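Local coordinates for protein cellobiose 2-epimerase (Caldibacillus thermoamylovorans, PDB 5ZHB) that probably interconverts cellobiose and its C2 epimer, glucosyl-mannose, by inverting C2 of the reducing-end glucose, at residues Y217-L228 with K268-N279. Numbering follows the deposited sequence.
Sequences YEKVFDKQSKFL and KYTQMVIDIAYN
A water ties Asn279 to Lys226: it accepts from Asn279 ND2 at 2.9 Å and donates to the Lys226 carbonyl. The same ND2 sits over the centre of the Phe227 ring, 3.3 Å above its plane, with the amide nearly upright on it, while Asn279 OD1 takes a bond from Lys283 NZ. Here two helices, 203-220 and 267-283, of what is probably the family's (alpha/alpha)6 barrel pack together with the turn that follows the first. That turn is an Asx motif, Asp222 OD1 accepting from both Gln224 N and Ser225 N.

Met272 CG sits over the middle of the Phe221 ring, a CH-pi contact 3.6 Å from its centroid, and Ile276 CG1 reaches CE1 of that ring. Tyr217 swings out with CG anti to its own N (chi1 179°), bringing the ring across Lys268, whose CG covers one face 4.1 Å from the centroid. Tyr269 turns an edge to the Tyr217 face, planes at 67°, its hydroxyl bonded to Asp214. Exchanging Tyr217 for alanine would probably leave the Lys268 methylenes without their aromatic platform. Met272 SD meets the edge of that phenol ring, 4.0 Å from Tyr217 CD1.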
ATOM      1  N   TYR A 217     -12.251   4.124 -13.470  1.00 26.42           N
ATOM      2  CA  TYR A 217     -13.625   4.611 -13.617  1.00 28.85           C
ATOM      3  C   TYR A 217     -14.450   3.669 -14.507  1.00 28.45           C
ATOM      4  O   TYR A 217     -15.495   3.181 -14.071  1.00 27.29           O
ATOM      5  CB  TYR A 217     -13.671   6.047 -14.132  1.00 32.33           C
ATOM      6  CG  TYR A 217     -15.124   6.482 -14.292  1.00 36.19           C
ATOM      7  CD1 TYR A 217     -15.884   6.867 -13.186  1.00 40.16           C
ATOM      8  CD2 TYR A 217     -15.751   6.446 -15.535  1.00 39.11           C
ATOM      9  CE1 TYR A 217     -17.223   7.216 -13.314  1.00 42.74           C
ATOM     10  CE2 TYR A 217     -17.083   6.806 -15.674  1.00 41.20           C
ATOM     11  CZ  TYR A 217     -17.813   7.199 -14.568  1.00 41.47           C
ATOM     12  OH  TYR A 217     -19.112   7.559 -14.706  1.00 50.59           O
ATOM     13  N   GLU A 218     -13.927   3.349 -15.702  1.00 31.97           N
ATOM     14  CA  GLU A 218     -14.623   2.559 -16.716  1.00 32.95           C
ATOM     15  C   GLU A 218     -14.604   1.053 -16.478  1.00 34.72           C
ATOM     16  O   GLU A 218     -15.617   0.390 -16.690  1.00 30.32           O
ATOM     17  CB  GLU A 218     -13.989   2.710 -18.098  1.00 39.03           C
ATOM     18  CG  GLU A 218     -14.245   4.050 -18.771  1.00 47.29           C
ATOM     19  CD  GLU A 218     -13.969   3.990 -20.272  1.00 53.05           C
ATOM     20  OE1 GLU A 218     -13.612   2.908 -20.841  1.00 50.07           O
ATOM     21  OE2 GLU A 218     -14.092   5.085 -20.858  1.00 53.55           O
ATOM     22  N   LYS A 219     -13.449   0.489 -16.085  1.00 31.60           N
ATOM     23  CA  LYS A 219     -13.318  -0.963 -16.004  1.00 28.75           C
ATOM     24  C   LYS A 219     -13.472  -1.504 -14.573  1.00 27.09           C
ATOM     25  O   LYS A 219     -14.125  -2.516 -14.364  1.00 27.92           O
ATOM     26  CB  LYS A 219     -11.953  -1.313 -16.607  1.00 33.36           C
ATOM     27  CG  LYS A 219     -11.618  -0.701 -17.982  1.00 35.94           C
ATOM     28  CD  LYS A 219     -12.572  -1.172 -19.079  1.00 42.86           C
ATOM     29  CE  LYS A 219     -12.284  -0.552 -20.428  1.00 50.91           C
ATOM     30  NZ  LYS A 219     -13.054  -1.269 -21.448  1.00 50.87           N
ATOM     31  N   VAL A 220     -12.819  -0.867 -13.583  1.00 26.79           N
ATOM     32  CA  VAL A 220     -12.706  -1.458 -12.257  1.00 25.69           C
ATOM     33  C   VAL A 220     -14.011  -1.245 -11.481  1.00 24.41           C
ATOM     34  O   VAL A 220     -14.588  -2.187 -10.923  1.00 24.07           O
ATOM     35  CB  VAL A 220     -11.475  -0.889 -11.503  1.00 25.84           C
ATOM     36  CG1 VAL A 220     -11.336  -1.557 -10.146  1.00 25.46           C
ATOM     37  CG2 VAL A 220     -10.173  -0.983 -12.313  1.00 24.43           C
ATOM     38  N   PHE A 221     -14.459   0.003 -11.473  1.00 26.33           N
ATOM     39  CA  PHE A 221     -15.601   0.456 -10.684  1.00 27.67           C
ATOM     40  C   PHE A 221     -16.908   0.038 -11.335  1.00 28.88           C
ATOM     41  O   PHE A 221     -17.138   0.371 -12.498  1.00 32.82           O
ATOM     42  CB  PHE A 221     -15.494   1.973 -10.654  1.00 28.07           C
ATOM     43  CG  PHE A 221     -16.558   2.780  -9.914  1.00 29.29           C
ATOM     44  CD1 PHE A 221     -16.902   2.487  -8.594  1.00 30.61           C
ATOM     45  CD2 PHE A 221     -17.147   3.892 -10.524  1.00 28.75           C
ATOM     46  CE1 PHE A 221     -17.832   3.269  -7.913  1.00 33.30           C
ATOM     47  CE2 PHE A 221     -18.074   4.666  -9.835  1.00 30.60           C
ATOM     48  CZ  PHE A 221     -18.422   4.339  -8.536  1.00 29.41           C
ATOM     49  N   ASP A 222     -17.705  -0.718 -10.576  1.00 30.91           N
ATOM     50  CA  ASP A 222     -19.068  -1.082 -10.924  1.00 34.39           C
ATOM     51  C   ASP A 222     -19.999   0.090 -10.602  1.00 33.70           C
ATOM     52  O   ASP A 222     -20.225   0.428  -9.439  1.00 29.86           O
ATOM     53  CB  ASP A 222     -19.455  -2.341 -10.176  1.00 35.69           C
ATOM     54  CG  ASP A 222     -20.833  -2.877 -10.512  1.00 37.63           C
ATOM     55  OD1 ASP A 222     -21.743  -2.057 -10.627  1.00 39.11           O
ATOM     56  OD2 ASP A 222     -20.976  -4.100 -10.608  1.00 37.86           O
ATOM     57  N   LYS A 223     -20.523   0.750 -11.642  1.00 37.03           N
ATOM     58  CA  LYS A 223     -21.267   1.987 -11.444  1.00 37.60           C
ATOM     59  C   LYS A 223     -22.653   1.719 -10.858  1.00 35.84           C
ATOM     60  O   LYS A 223     -23.287   2.656 -10.413  1.00 39.48           O
ATOM     61  CB  LYS A 223     -21.349   2.848 -12.708  1.00 41.57           C
ATOM     62  CG  LYS A 223     -20.111   3.693 -12.956  1.00 47.39           C
ATOM     63  CD  LYS A 223     -19.762   3.905 -14.425  1.00 49.69           C
ATOM     64  CE  LYS A 223     -18.578   3.095 -14.888  1.00 48.91           C
ATOM     65  NZ  LYS A 223     -18.686   1.640 -14.749  1.00 43.16           N
ATOM     66  N   GLN A 224     -23.082   0.460 -10.778  1.00 40.14           N
ATOM     67  CA  GLN A 224     -24.338   0.098 -10.136  1.00 42.61           C
ATOM     68  C   GLN A 224     -24.130  -0.195  -8.646  1.00 39.58           C
ATOM     69  O   GLN A 224     -24.753   0.419  -7.794  1.00 35.07           O
ATOM     70  CB  GLN A 224     -24.867  -1.131 -10.872  1.00 50.44           C
ATOM     71  CG  GLN A 224     -26.351  -1.412 -10.666  1.00 57.54           C
ATOM     72  CD  GLN A 224     -26.948  -2.147 -11.852  1.00 69.93           C
ATOM     73  OE1 GLN A 224     -27.252  -3.345 -11.783  1.00 77.81           O
ATOM     74  NE2 GLN A 224     -27.078  -1.449 -12.975  1.00 69.72           N
ATOM     75  N   SER A 225     -23.246  -1.142  -8.325  1.00 36.70           N
ATOM     76  CA  SER A 225     -23.024  -1.553  -6.942  1.00 35.73           C
ATOM     77  C   SER A 225     -22.158  -0.545  -6.181  1.00 35.32           C
ATOM     78  O   SER A 225     -22.166  -0.544  -4.944  1.00 37.50           O
ATOM     79  CB  SER A 225     -22.384  -2.913  -6.887  1.00 36.70           C
ATOM     80  OG  SER A 225     -21.029  -2.791  -7.285  1.00 33.75           O
ATOM     81  N   LYS A 226     -21.350   0.221  -6.937  1.00 31.25           N
ATOM     82  CA  LYS A 226     -20.375   1.184  -6.434  1.00 30.99           C
ATOM     83  C   LYS A 226     -19.153   0.489  -5.823  1.00 29.21           C
ATOM     84  O   LYS A 226     -18.292   1.181  -5.307  1.00 29.27           O
ATOM     85  CB  LYS A 226     -20.969   2.179  -5.438  1.00 34.09           C
ATOM     86  CG  LYS A 226     -22.210   2.859  -5.997  1.00 36.69           C
ATOM     87  CD  LYS A 226     -21.878   3.986  -6.951  1.00 39.26           C
ATOM     88  CE  LYS A 226     -23.069   4.850  -7.248  1.00 44.61           C
ATOM     89  NZ  LYS A 226     -23.744   4.374  -8.451  1.00 44.84           N
ATOM     90  N   PHE A 227     -19.036  -0.832  -5.983  1.00 27.77           N
ATOM     91  CA  PHE A 227     -17.825  -1.539  -5.581  1.00 28.00           C
ATOM     92  C   PHE A 227     -16.791  -1.562  -6.705  1.00 31.48           C
ATOM     93  O   PHE A 227     -17.114  -1.453  -7.896  1.00 30.85           O
ATOM     94  CB  PHE A 227     -18.099  -2.988  -5.198  1.00 31.66           C
ATOM     95  CG  PHE A 227     -18.760  -3.200  -3.849  1.00 31.80           C
ATOM     96  CD1 PHE A 227     -18.010  -3.132  -2.678  1.00 32.73           C
ATOM     97  CD2 PHE A 227     -20.113  -3.519  -3.756  1.00 32.64           C
ATOM     98  CE1 PHE A 227     -18.604  -3.354  -1.445  1.00 33.32           C
ATOM     99  CE2 PHE A 227     -20.712  -3.731  -2.520  1.00 33.52           C
ATOM    100  CZ  PHE A 227     -19.948  -3.661  -1.366  1.00 38.70           C
ATOM    101  N   LEU A 228     -15.521  -1.761  -6.299  1.00 30.47           N
ATOM    102  CA  LEU A 228     -14.471  -2.080  -7.242  1.00 27.43           C
ATOM    103  C   LEU A 228     -14.525  -3.573  -7.499  1.00 23.31           C
ATOM    104  O   LEU A 228     -14.786  -4.356  -6.601  1.00 26.68           O
ATOM    105  CB  LEU A 228     -13.107  -1.676  -6.695  1.00 30.64           C
ATOM    106  CG  LEU A 228     -12.907  -0.188  -6.427  1.00 30.18           C
ATOM    107  CD1 LEU A 228     -11.449   0.005  -6.134  1.00 31.43           C
ATOM    108  CD2 LEU A 228     -13.357   0.700  -7.569  1.00 31.46           C
ATOM    109  N   LYS A 268     -16.977  13.035 -13.006  1.00 30.20           N
ATOM    110  CA  LYS A 268     -17.347  11.651 -12.760  1.00 31.99           C
ATOM    111  C   LYS A 268     -16.337  10.952 -11.820  1.00 29.79           C
ATOM    112  O   LYS A 268     -16.696  10.030 -11.094  1.00 30.78           O
ATOM    113  CB  LYS A 268     -17.613  10.930 -14.080  1.00 37.82           C
ATOM    114  CG  LYS A 268     -16.519  10.873 -15.121  1.00 45.19           C
ATOM    115  CD  LYS A 268     -17.116  10.593 -16.502  1.00 46.90           C
ATOM    116  CE  LYS A 268     -16.170  10.030 -17.515  1.00 50.98           C
ATOM    117  NZ  LYS A 268     -15.260  11.046 -18.039  1.00 59.06           N
ATOM    118  N   TYR A 269     -15.092  11.403 -11.833  1.00 27.47           N
ATOM    119  CA  TYR A 269     -14.011  10.809 -11.059  1.00 30.02           C
ATOM    120  C   TYR A 269     -14.149  11.248  -9.603  1.00 29.66           C
ATOM    121  O   TYR A 269     -14.121  10.404  -8.701  1.00 26.73           O
ATOM    122  CB  TYR A 269     -12.648  11.228 -11.620  1.00 26.22           C
ATOM    123  CG  TYR A 269     -12.376  10.800 -13.058  1.00 26.13           C
ATOM    124  CD1 TYR A 269     -12.984   9.680 -13.601  1.00 26.88           C
ATOM    125  CD2 TYR A 269     -11.480  11.499 -13.857  1.00 29.07           C
ATOM    126  CE1 TYR A 269     -12.734   9.277 -14.902  1.00 28.25           C
ATOM    127  CE2 TYR A 269     -11.219  11.113 -15.165  1.00 30.76           C
ATOM    128  CZ  TYR A 269     -11.858  10.001 -15.686  1.00 30.52           C
ATOM    129  OH  TYR A 269     -11.656   9.563 -16.958  1.00 38.30           O
ATOM    130  N   THR A 270     -14.321  12.566  -9.399  1.00 30.29           N
ATOM    131  CA  THR A 270     -14.677  13.106  -8.088  1.00 27.53           C
ATOM    132  C   THR A 270     -15.887  12.378  -7.502  1.00 29.94           C
ATOM    133  O   THR A 270     -15.872  11.934  -6.348  1.00 29.07           O
ATOM    134  CB  THR A 270     -14.862  14.622  -8.209  1.00 30.53           C
ATOM    135  OG1 THR A 270     -13.541  15.144  -8.293  1.00 28.82           O
ATOM    136  CG2 THR A 270     -15.482  15.247  -6.975  1.00 31.17           C
ATOM    137  N   GLN A 271     -16.951  12.209  -8.297  1.00 28.62           N
ATOM    138  CA  GLN A 271     -18.137  11.533  -7.801  1.00 28.36           C
ATOM    139  C   GLN A 271     -17.832  10.068  -7.471  1.00 27.61           C
ATOM    140  O   GLN A 271     -18.387   9.508  -6.536  1.00 26.26           O
ATOM    141  CB  GLN A 271     -19.305  11.574  -8.789  1.00 31.35           C
ATOM    142  CG  GLN A 271     -20.634  11.239  -8.122  1.00 30.05           C
ATOM    143  CD  GLN A 271     -20.940  12.239  -7.030  1.00 28.23           C
ATOM    144  OE1 GLN A 271     -20.892  13.451  -7.264  1.00 30.31           O
ATOM    145  NE2 GLN A 271     -21.196  11.751  -5.825  1.00 30.30           N
ATOM    146  N   MET A 272     -16.963   9.421  -8.262  1.00 31.10           N
ATOM    147  CA  MET A 272     -16.555   8.062  -7.949  1.00 29.87           C
ATOM    148  C   MET A 272     -15.894   8.024  -6.562  1.00 21.99           C
ATOM    149  O   MET A 272     -16.244   7.182  -5.762  1.00 26.70           O
ATOM    150  CB  MET A 272     -15.630   7.463  -9.023  1.00 29.43           C
ATOM    151  CG  MET A 272     -15.024   6.117  -8.629  1.00 28.77           C
ATOM    152  SD  MET A 272     -13.962   5.474  -9.943  1.00 27.50           S
ATOM    153  CE  MET A 272     -12.723   6.759 -10.049  1.00 22.36           C
ATOM    154  N   VAL A 273     -14.952   8.918  -6.290  1.00 23.85           N
ATOM    155  CA  VAL A 273     -14.262   8.950  -5.011  1.00 24.23           C
ATOM    156  C   VAL A 273     -15.277   8.986  -3.865  1.00 26.21           C
ATOM    157  O   VAL A 273     -15.168   8.241  -2.887  1.00 24.76           O
ATOM    158  CB  VAL A 273     -13.292  10.146  -5.029  1.00 25.09           C
ATOM    159  CG1 VAL A 273     -12.785  10.531  -3.631  1.00 25.73           C
ATOM    160  CG2 VAL A 273     -12.111   9.855  -5.954  1.00 27.65           C
ATOM    161  N   ILE A 274     -16.320   9.825  -4.030  1.00 26.77           N
ATOM    162  CA  ILE A 274     -17.259  10.079  -2.960  1.00 24.30           C
ATOM    163  C   ILE A 274     -18.169   8.874  -2.804  1.00 23.32           C
ATOM    164  O   ILE A 274     -18.373   8.403  -1.694  1.00 24.34           O
ATOM    165  CB  ILE A 274     -18.009  11.404  -3.220  1.00 26.94           C
ATOM    166  CG1 ILE A 274     -17.065  12.581  -3.159  1.00 27.71           C
ATOM    167  CG2 ILE A 274     -19.185  11.604  -2.259  1.00 28.79           C
ATOM    168  CD1 ILE A 274     -17.577  13.825  -3.878  1.00 30.68           C
ATOM    169  N   ASP A 275     -18.653   8.327  -3.935  1.00 23.81           N
ATOM    170  CA  ASP A 275     -19.613   7.230  -3.917  1.00 23.77           C
ATOM    171  C   ASP A 275     -19.016   5.953  -3.318  1.00 24.60           C
ATOM    172  O   ASP A 275     -19.696   5.199  -2.610  1.00 24.20           O
ATOM    173  CB  ASP A 275     -20.192   7.023  -5.312  1.00 25.88           C
ATOM    174  CG  ASP A 275     -21.105   8.152  -5.806  1.00 29.57           C
ATOM    175  OD1 ASP A 275     -21.458   9.032  -4.989  1.00 25.32           O
ATOM    176  OD2 ASP A 275     -21.409   8.167  -7.004  1.00 28.58           O
ATOM    177  N   ILE A 276     -17.740   5.685  -3.627  1.00 22.93           N
ATOM    178  CA  ILE A 276     -17.057   4.561  -3.011  1.00 22.78           C
ATOM    179  C   ILE A 276     -17.074   4.736  -1.487  1.00 21.05           C
ATOM    180  O   ILE A 276     -17.406   3.810  -0.757  1.00 22.55           O
ATOM    181  CB  ILE A 276     -15.627   4.400  -3.571  1.00 23.12           C
ATOM    182  CG1 ILE A 276     -15.610   3.969  -5.065  1.00 23.05           C
ATOM    183  CG2 ILE A 276     -14.797   3.434  -2.723  1.00 21.04           C
ATOM    184  CD1 ILE A 276     -14.284   4.269  -5.742  1.00 23.58           C
ATOM    185  N   ALA A 277     -16.719   5.920  -0.993  1.00 23.42           N
ATOM    186  CA  ALA A 277     -16.619   6.131   0.445  1.00 23.82           C
ATOM    187  C   ALA A 277     -17.968   5.928   1.140  1.00 26.51           C
ATOM    188  O   ALA A 277     -18.071   5.219   2.148  1.00 23.81           O
ATOM    189  CB  ALA A 277     -16.013   7.473   0.720  1.00 23.69           C
ATOM    190  N   TYR A 278     -19.048   6.444   0.524  1.00 30.18           N
ATOM    191  CA  TYR A 278     -20.385   6.193   1.037  1.00 26.54           C
ATOM    192  C   TYR A 278     -20.685   4.705   1.022  1.00 23.63           C
ATOM    193  O   TYR A 278     -21.296   4.163   1.956  1.00 25.83           O
ATOM    194  CB  TYR A 278     -21.466   6.958   0.270  1.00 27.74           C
ATOM    195  CG  TYR A 278     -21.629   8.373   0.790  1.00 27.66           C
ATOM    196  CD1 TYR A 278     -22.190   8.591   2.050  1.00 30.77           C
ATOM    197  CD2 TYR A 278     -21.248   9.480   0.046  1.00 28.60           C
ATOM    198  CE1 TYR A 278     -22.357   9.870   2.547  1.00 31.45           C
ATOM    199  CE2 TYR A 278     -21.433  10.772   0.530  1.00 30.32           C
ATOM    200  CZ  TYR A 278     -21.985  10.959   1.786  1.00 27.72           C
ATOM    201  OH  TYR A 278     -22.170  12.185   2.353  1.00 30.87           O
ATOM    202  N   ASN A 279     -20.291   4.041  -0.064  1.00 24.55           N
ATOM    203  CA  ASN A 279     -20.617   2.641  -0.230  1.00 24.40           C
ATOM    204  C   ASN A 279     -19.984   1.819   0.898  1.00 25.34           C
ATOM    205  O   ASN A 279     -20.596   0.885   1.453  1.00 23.62           O
ATOM    206  CB  ASN A 279     -20.186   2.163  -1.623  1.00 27.84           C
ATOM    207  CG  ASN A 279     -20.738   0.804  -1.948  1.00 28.96           C
ATOM    208  OD1 ASN A 279     -21.955   0.593  -1.858  1.00 30.81           O
ATOM    209  ND2 ASN A 279     -19.872  -0.162  -2.212  1.00 26.03           N
TER
HETATM  210  O   HOH W   1     -17.171   0.597  -2.854  1.00 22.91           O